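Local coordinates for probable spore coat polysaccharide biosynthesis protein E (Chromobacterium violaceum ATCC 12472, PDB 3G8R) that probably acts as an N-acylneuraminate-9-phosphate synthase, this chain comprising the zinc-binding NeuB-type barrel and the SAF domain of the longer protein, at residues T73-Q76 / P77-Q81; L128-I131 / A132-D135; L228-D231 / Q232-I235; S268-E271 / Q272-R276. All coordinates share one frame; numbering follows the deposited sequence.

Interaction 1. Residues T73-Q76 / P77-Q81; sequences TRLQ and PEQMQ
L75 and M80, here selenomethionine, form the hydrophobic staple that opens helix 77-89, with Q76 at the N-cap between them. One residue before the cap, L75 brings CD1 to 4.2 Å from SE of M80 four residues beyond it, the two side chains crossing at about a right angle. The polar half of the start is a partial capping box. Q79, three residues past the cap, returns its side-chain oxygen to the cap residue: the N-H of Q76 meets OE1 of Q79 at 2.8 Å, an almost straight bond (174°) lying in the carbonyl plane of the amide. With chi1 at -44° and the chain extended beyond CG, the Q79 amide turns back toward the N-terminal end of the helix, and OE1 also brushes CD2 of L75 at 3.5 Å. The Q76 carbonyl is in turn taken up by the helix: its O accepts the N-H of M80 at 3.0 Å, with only a weak, bent bond from N of Q79. The Q76 side chain does not complete the box; it bends at chi2 toward R74, whose guanidinium has a salt bridge to D51. T73 is held by R69 through OG1 and by H16 through its carbonyl, which fixes the loop between helices 67-72 and 77-89. One residue further on from M80, N of Q81 bonds to O of P77 at 3.0 Å.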
loop_
_atom_site.group_PDB
_atom_site.type_symbol
_atom_site.label_atom_id
_atom_site.label_comp_id
_atom_site.label_asym_id
_atom_site.label_seq_id
_atom_site.Cartn_x
_atom_site.Cartn_y
_atom_site.Cartn_z
ATOM N N THR A 73 11.065 26.329 -26.381
ATOM C CA THR A 73 9.777 26.459 -25.713
ATOM C C THR A 73 9.728 27.653 -24.763
ATOM O O THR A 73 8.768 27.807 -23.995
ATOM C CB THR A 73 9.415 25.181 -24.949
ATOM O OG1 THR A 73 10.514 24.810 -24.122
ATOM C CG2 THR A 73 9.126 24.051 -25.917
ATOM N N ARG A 74 10.771 28.483 -24.832
ATOM C CA ARG A 74 10.898 29.717 -24.050
ATOM C C ARG A 74 9.588 30.535 -23.993
ATOM O O ARG A 74 8.919 30.717 -25.011
ATOM C CB ARG A 74 12.055 30.548 -24.638
ATOM C CG ARG A 74 12.469 31.806 -23.892
ATOM C CD ARG A 74 13.242 32.786 -24.816
ATOM N NE ARG A 74 13.951 33.811 -24.035
ATOM C CZ ARG A 74 15.255 33.779 -23.744
ATOM N NH1 ARG A 74 15.802 34.747 -23.013
ATOM N NH2 ARG A 74 16.016 32.781 -24.196
ATOM N N LEU A 75 9.213 30.982 -22.792
ATOM C CA LEU A 75 8.114 31.949 -22.619
ATOM C C LEU A 75 8.521 33.186 -21.784
ATOM O O LEU A 75 9.355 33.099 -20.877
ATOM C CB LEU A 75 6.864 31.281 -22.036
ATOM C CG LEU A 75 6.004 30.336 -22.898
ATOM C CD1 LEU A 75 4.868 29.804 -22.056
ATOM C CD2 LEU A 75 5.438 31.002 -24.142
ATOM N N GLN A 76 7.951 34.343 -22.117
ATOM C CA GLN A 76 8.311 35.586 -21.440
ATOM C C GLN A 76 7.453 35.759 -20.194
ATOM O O GLN A 76 6.308 35.329 -20.179
ATOM C CB GLN A 76 8.170 36.787 -22.386
ATOM C CG GLN A 76 9.071 36.739 -23.644
ATOM C CD GLN A 76 10.541 37.057 -23.365
ATOM O OE1 GLN A 76 11.434 36.267 -23.692
ATOM N NE2 GLN A 76 10.795 38.221 -22.754
ATOM N N PRO A 77 8.013 36.378 -19.137
ATOM C CA PRO A 77 7.334 36.626 -17.860
ATOM C C PRO A 77 5.905 37.086 -18.037
ATOM O O PRO A 77 5.027 36.719 -17.270
ATOM C CB PRO A 77 8.151 37.763 -17.261
ATOM C CG PRO A 77 9.525 37.520 -17.755
ATOM C CD PRO A 77 9.426 36.804 -19.081
ATOM N N GLU A 78 5.700 37.902 -19.054
ATOM C CA GLU A 78 4.405 38.417 -19.437
ATOM C C GLU A 78 3.435 37.232 -19.611
ATOM O O GLU A 78 2.354 37.173 -18.982
ATOM C CB GLU A 78 4.598 39.213 -20.748
ATOM C CG GLU A 78 3.580 40.315 -21.063
ATOM C CD GLU A 78 3.505 40.632 -22.575
ATOM O OE1 GLU A 78 3.449 41.833 -22.955
ATOM O OE2 GLU A 78 3.510 39.666 -23.384
ATOM N N GLN A 79 3.856 36.275 -20.440
ATOM C CA GLN A 79 3.038 35.100 -20.782
ATOM C C GLN A 79 2.920 34.065 -19.639
ATOM O O GLN A 79 1.856 33.474 -19.453
ATOM C CB GLN A 79 3.563 34.451 -22.060
ATOM C CG GLN A 79 3.897 35.449 -23.142
ATOM C CD GLN A 79 4.756 34.849 -24.253
ATOM O OE1 GLN A 79 5.909 34.473 -24.029
ATOM N NE2 GLN A 79 4.206 34.790 -25.468
HETATM N N MSE A 80 4.011 33.858 -18.891
HETATM C CA MSE A 80 4.009 33.033 -17.664
HETATM C C MSE A 80 3.002 33.537 -16.614
HETATM O O MSE A 80 2.372 32.736 -15.940
HETATM C CB MSE A 80 5.411 32.933 -17.027
HETATM C CG MSE A 80 6.454 32.013 -17.712
HETATM SE SE MSE A 80 5.934 30.293 -18.025
HETATM C CE MSE A 80 7.418 29.377 -17.583
ATOM N N GLN A 81 2.855 34.854 -16.468
ATOM C CA GLN A 81 1.827 35.413 -15.578
ATOM C C GLN A 81 0.446 35.134 -16.139
ATOM O O GLN A 81 -0.505 34.985 -15.383
ATOM C CB GLN A 81 2.022 36.918 -15.352
ATOM C CG GLN A 81 0.925 37.628 -14.493
ATOM C CD GLN A 81 1.112 37.499 -12.962
ATOM O OE1 GLN A 81 2.006 38.123 -12.373
ATOM N NE2 GLN A 81 0.243 36.714 -12.318
#

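Interaction 2. Residues L128-I131 / A132-D135; sequences LERI and ARSD
R130 and R133 lie across one another at the C-terminal end of helix 125-132. From CB the R130 chain leaves at a chi1 of -125°, off the staggered positions, then bends again at chi2 and chi3. CG rests 3.7 Å from NH1 of R133, and CD is slightly farther from the same nitrogen. NE lies 4.1 Å from NH1 of R133, a like-charge approach that D105 probably eases by its salt bridge to NH1 of R130. At the tip, NH2 comes within 3.9 Å of CG of R133 and also passes near CB of S134. The two guanidinium planes are only 15° apart, yet the chains cross at about a right angle, and CA of R130 covers one face of the R133 group. Beneath them the last helical turn closes normally, N of A132 bonding to O of L128 at 2.7 Å and N of R133 to O of E129 at 3.2 Å. K162 collects the carbonyls of A132 and S134, while S134 OG bonds to E108. This is a helix of the barrel's beta-alpha-beta succession: L128 and I131 pack on strand 114-117, R130 and I131 lean on helix 101-109, and L128 and A132 on helix 147-158.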
loop_
_atom_site.group_PDB
_atom_site.type_symbol
_atom_site.label_atom_id
_atom_site.label_comp_id
_atom_site.label_asym_id
_atom_site.label_seq_id
_atom_site.Cartn_x
_atom_site.Cartn_y
_atom_site.Cartn_z
ATOM N N LEU A 128 18.564 26.741 -2.618
ATOM C CA LEU A 128 17.804 26.460 -1.401
ATOM C C LEU A 128 17.833 27.647 -0.454
ATOM O O LEU A 128 16.800 28.019 0.103
ATOM C CB LEU A 128 18.299 25.195 -0.693
ATOM C CG LEU A 128 18.097 23.873 -1.424
ATOM C CD1 LEU A 128 18.140 22.713 -0.442
ATOM C CD2 LEU A 128 16.785 23.816 -2.205
ATOM N N GLU A 129 19.008 28.240 -0.276
ATOM C CA GLU A 129 19.115 29.445 0.526
ATOM C C GLU A 129 18.098 30.462 0.026
ATOM O O GLU A 129 17.334 30.988 0.824
ATOM C CB GLU A 129 20.531 30.019 0.505
ATOM C CG GLU A 129 21.531 29.281 1.408
ATOM C CD GLU A 129 23.017 29.546 1.049
ATOM O OE1 GLU A 129 23.370 29.538 -0.161
ATOM O OE2 GLU A 129 23.840 29.731 1.986
ATOM N N ARG A 130 18.046 30.696 -1.289
ATOM C CA ARG A 130 17.094 31.669 -1.839
ATOM C C ARG A 130 15.662 31.315 -1.549
ATOM O O ARG A 130 14.848 32.227 -1.349
ATOM C CB ARG A 130 17.232 31.923 -3.341
ATOM C CG ARG A 130 17.412 33.428 -3.640
ATOM C CD ARG A 130 16.156 34.289 -3.935
ATOM N NE ARG A 130 15.139 34.328 -2.877
ATOM C CZ ARG A 130 13.994 35.016 -2.947
ATOM N NH1 ARG A 130 13.705 35.764 -4.011
ATOM N NH2 ARG A 130 13.116 34.936 -1.954
ATOM N N ILE A 131 15.356 30.015 -1.525
ATOM C CA ILE A 131 13.988 29.541 -1.297
ATOM C C ILE A 131 13.620 29.681 0.172
ATOM O O ILE A 131 12.508 30.061 0.521
ATOM C CB ILE A 131 13.827 28.080 -1.752
ATOM C CG1 ILE A 131 13.909 27.994 -3.284
ATOM C CG2 ILE A 131 12.543 27.510 -1.234
ATOM C CD1 ILE A 131 13.964 26.572 -3.880
ATOM N N ALA A 132 14.579 29.353 1.024
ATOM C CA ALA A 132 14.384 29.418 2.471
ATOM C C ALA A 132 14.000 30.818 2.907
ATOM O O ALA A 132 13.180 30.983 3.772
ATOM C CB ALA A 132 15.635 28.985 3.194
ATOM N N ARG A 133 14.596 31.830 2.303
ATOM C CA ARG A 133 14.243 33.181 2.669
ATOM C C ARG A 133 12.908 33.602 2.055
ATOM O O ARG A 133 12.583 34.766 2.021
ATOM C CB ARG A 133 15.400 34.163 2.412
ATOM C CG ARG A 133 15.612 34.661 1.006
ATOM C CD ARG A 133 16.608 35.858 1.010
ATOM N NE ARG A 133 18.008 35.413 1.087
ATOM C CZ ARG A 133 18.864 35.431 0.057
ATOM N NH1 ARG A 133 18.480 35.892 -1.141
ATOM N NH2 ARG A 133 20.110 34.988 0.223
ATOM N N SER A 134 12.130 32.634 1.591
ATOM C CA SER A 134 10.807 32.904 1.039
ATOM C C SER A 134 9.815 32.535 2.122
ATOM O O SER A 134 10.231 32.076 3.175
ATOM C CB SER A 134 10.581 32.054 -0.206
ATOM O OG SER A 134 9.622 32.647 -1.050
ATOM N N ASP A 135 8.517 32.720 1.903
ATOM C CA ASP A 135 7.556 32.363 2.964
ATOM C C ASP A 135 6.362 31.490 2.496
ATOM O O ASP A 135 5.247 31.502 3.055
ATOM C CB ASP A 135 7.148 33.604 3.791
ATOM C CG ASP A 135 8.224 34.006 4.865
ATOM O OD1 ASP A 135 8.717 33.123 5.615
ATOM O OD2 ASP A 135 8.563 35.218 4.978
#

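Interaction 3. Residues L228-D231 / Q232-I235; sequences LPTD and QYGI
T230 lays its CB against CB of Y233, 3.7 Å away, across a tight hairpin-like turn whose corner is D231-Q232. The methyl CG2 of T230 runs on obliquely to the tyrosine ring, 4.0 Å from CD2 of Y233. Q232 makes the reversal with left-handed backbone angles. The pairing behind it is slack: N of T230 to O of Y233 is a weak bond of 3.2 Å, and the return bond from N of Y233 to O of T230, 3.3 Å, is equally weak. Since the carbonyl oxygens of these two residues stand close together, the details of the pairing are doubtful. OG1 of T230 gives a further weak bond to O of P229. Nearer the open end, I235 lies alongside P229 and points the same way; its extended chain, with CG1 anti to the backbone N (chi1 -163°), carries CD1 to 3.7 Å from CD of P229. The loop leaves the last barrel strand, 221-225, and leads to helix 242-259. Its inner side rests on helix 21-33, where L228 packs on A25 and L26 and the ring of Y233 meets that of H22 with planes about 35° apart.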
loop_
_atom_site.group_PDB
_atom_site.type_symbol
_atom_site.label_atom_id
_atom_site.label_comp_id
_atom_site.label_asym_id
_atom_site.label_seq_id
_atom_site.Cartn_x
_atom_site.Cartn_y
_atom_site.Cartn_z
ATOM N N LEU A 228 -1.528 18.216 -23.896
ATOM C CA LEU A 228 -2.687 18.013 -24.781
ATOM C C LEU A 228 -2.237 17.610 -26.192
ATOM O O LEU A 228 -1.647 18.406 -26.932
ATOM C CB LEU A 228 -3.609 19.247 -24.785
ATOM C CG LEU A 228 -4.775 19.408 -25.772
ATOM C CD1 LEU A 228 -5.875 18.362 -25.603
ATOM C CD2 LEU A 228 -5.382 20.780 -25.635
ATOM N N PRO A 229 -2.452 16.337 -26.546
ATOM C CA PRO A 229 -2.254 15.954 -27.935
ATOM C C PRO A 229 -3.136 16.789 -28.837
ATOM O O PRO A 229 -4.199 17.264 -28.432
ATOM C CB PRO A 229 -2.685 14.483 -27.977
ATOM C CG PRO A 229 -3.304 14.204 -26.637
ATOM C CD PRO A 229 -2.642 15.160 -25.686
ATOM N N THR A 230 -2.672 16.946 -30.063
ATOM C CA THR A 230 -3.221 17.886 -31.008
ATOM C C THR A 230 -2.653 17.447 -32.347
ATOM O O THR A 230 -1.607 16.766 -32.407
ATOM C CB THR A 230 -2.782 19.337 -30.618
ATOM O OG1 THR A 230 -3.762 19.920 -29.754
ATOM C CG2 THR A 230 -2.575 20.254 -31.814
ATOM N N ASP A 231 -3.372 17.786 -33.415
ATOM C CA ASP A 231 -2.809 17.699 -34.750
ATOM C C ASP A 231 -1.846 18.885 -34.867
ATOM O O ASP A 231 -2.200 20.033 -34.560
ATOM C CB ASP A 231 -3.900 17.667 -35.839
ATOM C CG ASP A 231 -5.153 18.500 -35.481
ATOM O OD1 ASP A 231 -6.263 18.083 -35.920
ATOM O OD2 ASP A 231 -5.034 19.552 -34.781
ATOM N N GLN A 232 -0.612 18.585 -35.270
ATOM C CA GLN A 232 0.544 19.491 -35.110
ATOM C C GLN A 232 0.762 19.925 -33.630
ATOM O O GLN A 232 0.691 21.122 -33.323
ATOM C CB GLN A 232 0.514 20.717 -36.078
ATOM C CG GLN A 232 -0.468 20.694 -37.329
ATOM C CD GLN A 232 -0.220 19.563 -38.361
ATOM O OE1 GLN A 232 0.924 19.170 -38.630
ATOM N NE2 GLN A 232 -1.309 19.059 -38.949
ATOM N N TYR A 233 0.922 18.912 -32.751
ATOM C CA TYR A 233 1.553 18.911 -31.384
ATOM C C TYR A 233 1.522 17.483 -30.860
ATOM O O TYR A 233 0.446 16.909 -30.641
ATOM C CB TYR A 233 0.919 19.842 -30.319
ATOM C CG TYR A 233 1.373 21.299 -30.408
ATOM C CD1 TYR A 233 2.721 21.638 -30.628
ATOM C CD2 TYR A 233 0.445 22.344 -30.301
ATOM C CE1 TYR A 233 3.126 23.000 -30.752
ATOM C CE2 TYR A 233 0.836 23.693 -30.408
ATOM C CZ TYR A 233 2.172 24.022 -30.632
ATOM O OH TYR A 233 2.525 25.360 -30.735
ATOM N N GLY A 234 2.705 16.903 -30.677
ATOM C CA GLY A 234 2.812 15.567 -30.094
ATOM C C GLY A 234 2.800 15.576 -28.571
ATOM O O GLY A 234 2.623 16.626 -27.926
ATOM N N ILE A 235 2.981 14.398 -27.990
ATOM C CA ILE A 235 3.100 14.289 -26.546
ATOM C C ILE A 235 4.191 13.289 -26.225
ATOM O O ILE A 235 4.387 12.302 -26.967
ATOM C CB ILE A 235 1.758 13.887 -25.876
ATOM C CG1 ILE A 235 1.795 14.186 -24.389
ATOM C CG2 ILE A 235 1.368 12.405 -26.156
ATOM C CD1 ILE A 235 0.408 14.214 -23.750
#

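Interaction 4. Residues S268-E271 / Q272-R276; sequences SETE and QASLR
E271 and L275 form the close side of helix 269-276, a short helix with S268 at its N-cap. N of L275 bonds to O of E271 at 2.8 Å in a nearly straight line (166°), and the leucine folds back over the same carbonyl, CG coming within 3.2 Å of the E271 oxygen. One residue earlier the T270 carbonyl receives N of S274 at 2.9 Å, and these two residues also meet through their side chains, CG2 of T270 lying 3.5 Å from OG of S274. The N-terminal end is far looser. The bond from N of Q272 to O of S268 stretches to 3.5 Å and is weak, while N of A273 divides itself between two weak bonds, to the carbonyls of E269 and T270. Here the exposed E269 bends at chi2 (47°) so that OE2 sits 3.3 Å from CB of Q272, and the carboxylate stands almost perpendicular to the glutamine amide (81°), a contact of oxygen with aliphatic carbon. The tight side enters the subunit interface: E271 OE2 bonds to the backbone N of A171 of the second subunit, and L275 packs on A143 of that subunit, while Q272 of the looser end also packs on its G144. Along its own chain the helix lies between barrel helix 242-259 and strand 281-284, and R276 reaches onward to the carbonyls of V306 and Q309.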
loop_
_atom_site.group_PDB
_atom_site.type_symbol
_atom_site.label_atom_id
_atom_site.label_comp_id
_atom_site.label_asym_id
_atom_site.label_seq_id
_atom_site.Cartn_x
_atom_site.Cartn_y
_atom_site.Cartn_z
ATOM N N SER A 268 -19.768 -3.614 11.814
ATOM C CA SER A 268 -21.016 -3.766 11.079
ATOM C C SER A 268 -22.019 -4.660 11.810
ATOM O O SER A 268 -21.638 -5.491 12.636
ATOM C CB SER A 268 -20.746 -4.315 9.679
ATOM O OG SER A 268 -21.901 -4.163 8.869
ATOM N N GLU A 269 -23.303 -4.482 11.505
ATOM C CA GLU A 269 -24.332 -5.323 12.110
ATOM C C GLU A 269 -24.456 -6.688 11.430
ATOM O O GLU A 269 -24.792 -7.672 12.096
ATOM C CB GLU A 269 -25.693 -4.618 12.188
ATOM C CG GLU A 269 -26.563 -5.172 13.303
ATOM C CD GLU A 269 -25.785 -5.317 14.612
ATOM O OE1 GLU A 269 -26.094 -4.600 15.582
ATOM O OE2 GLU A 269 -24.844 -6.133 14.677
ATOM N N THR A 270 -24.196 -6.743 10.117
ATOM C CA THR A 270 -24.061 -8.024 9.416
ATOM C C THR A 270 -22.978 -8.794 10.130
ATOM O O THR A 270 -23.248 -9.822 10.745
ATOM C CB THR A 270 -23.643 -7.896 7.910
ATOM O OG1 THR A 270 -24.776 -7.543 7.111
ATOM C CG2 THR A 270 -23.035 -9.242 7.360
ATOM N N GLU A 271 -21.757 -8.281 10.074
ATOM C CA GLU A 271 -20.639 -8.994 10.647
ATOM C C GLU A 271 -21.025 -9.696 11.956
ATOM O O GLU A 271 -20.736 -10.878 12.145
ATOM C CB GLU A 271 -19.445 -8.061 10.840
ATOM C CG GLU A 271 -18.644 -7.808 9.561
ATOM C CD GLU A 271 -17.215 -7.290 9.827
ATOM O OE1 GLU A 271 -17.050 -6.279 10.555
ATOM O OE2 GLU A 271 -16.254 -7.898 9.296
ATOM N N GLN A 272 -21.725 -8.978 12.830
ATOM C CA GLN A 272 -22.025 -9.488 14.159
ATOM C C GLN A 272 -22.970 -10.689 14.187
ATOM O O GLN A 272 -22.757 -11.623 14.961
ATOM C CB GLN A 272 -22.518 -8.375 15.078
ATOM C CG GLN A 272 -21.396 -7.597 15.724
ATOM C CD GLN A 272 -20.391 -8.509 16.409
ATOM O OE1 GLN A 272 -20.764 -9.468 17.107
ATOM N NE2 GLN A 272 -19.109 -8.224 16.207
ATOM N N ALA A 273 -23.994 -10.668 13.345
ATOM C CA ALA A 273 -24.942 -11.768 13.279
ATOM C C ALA A 273 -24.361 -12.951 12.499
ATOM O O ALA A 273 -24.498 -14.108 12.930
ATOM C CB ALA A 273 -26.247 -11.312 12.669
ATOM N N SER A 274 -23.714 -12.654 11.369
ATOM C CA SER A 274 -22.901 -13.630 10.656
ATOM C C SER A 274 -21.974 -14.384 11.596
ATOM O O SER A 274 -22.037 -15.611 11.687
ATOM C CB SER A 274 -22.070 -12.958 9.569
ATOM O OG SER A 274 -22.898 -12.526 8.502
ATOM N N LEU A 275 -21.127 -13.654 12.310
ATOM C CA LEU A 275 -20.174 -14.286 13.203
ATOM C C LEU A 275 -20.843 -15.130 14.266
ATOM O O LEU A 275 -20.357 -16.207 14.570
ATOM C CB LEU A 275 -19.282 -13.260 13.859
ATOM C CG LEU A 275 -18.231 -12.686 12.918
ATOM C CD1 LEU A 275 -17.583 -11.482 13.571
ATOM C CD2 LEU A 275 -17.160 -13.730 12.546
ATOM N N ARG A 276 -21.953 -14.658 14.832
ATOM C CA ARG A 276 -22.633 -15.468 15.803
ATOM C C ARG A 276 -23.138 -16.768 15.154
ATOM O O ARG A 276 -23.060 -17.835 15.747
ATOM C CB ARG A 276 -23.776 -14.700 16.440
ATOM C CG ARG A 276 -24.450 -15.482 17.549
ATOM C CD ARG A 276 -25.415 -14.629 18.357
ATOM N NE ARG A 276 -26.091 -15.449 19.351
ATOM C CZ ARG A 276 -25.589 -15.765 20.545
ATOM N NH1 ARG A 276 -26.296 -16.525 21.381
ATOM N NH2 ARG A 276 -24.393 -15.319 20.921
#

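Overall arrangement
Three of the four contacts belong to the eight-stranded barrel. Interactions 1 and 3 are close companions, about 8 Å apart at their nearest atoms, and both rest on residues 16-22: H16 and V20 border the first, M17, N19 and H22 the second. Interaction 3 also comes closest to the metal site formed by H202 and H225, the I235 side chain being about 8 Å from that of H225 and about 13 Å from the zinc ion. Interaction 2 packs on the outside of strand 114-117, its centre about 23 Å from that of interaction 1. Interaction 4 stands apart, at least about 43 Å from any other by nearest atoms, and packs against the second subunit, which interaction 2 touches through E129.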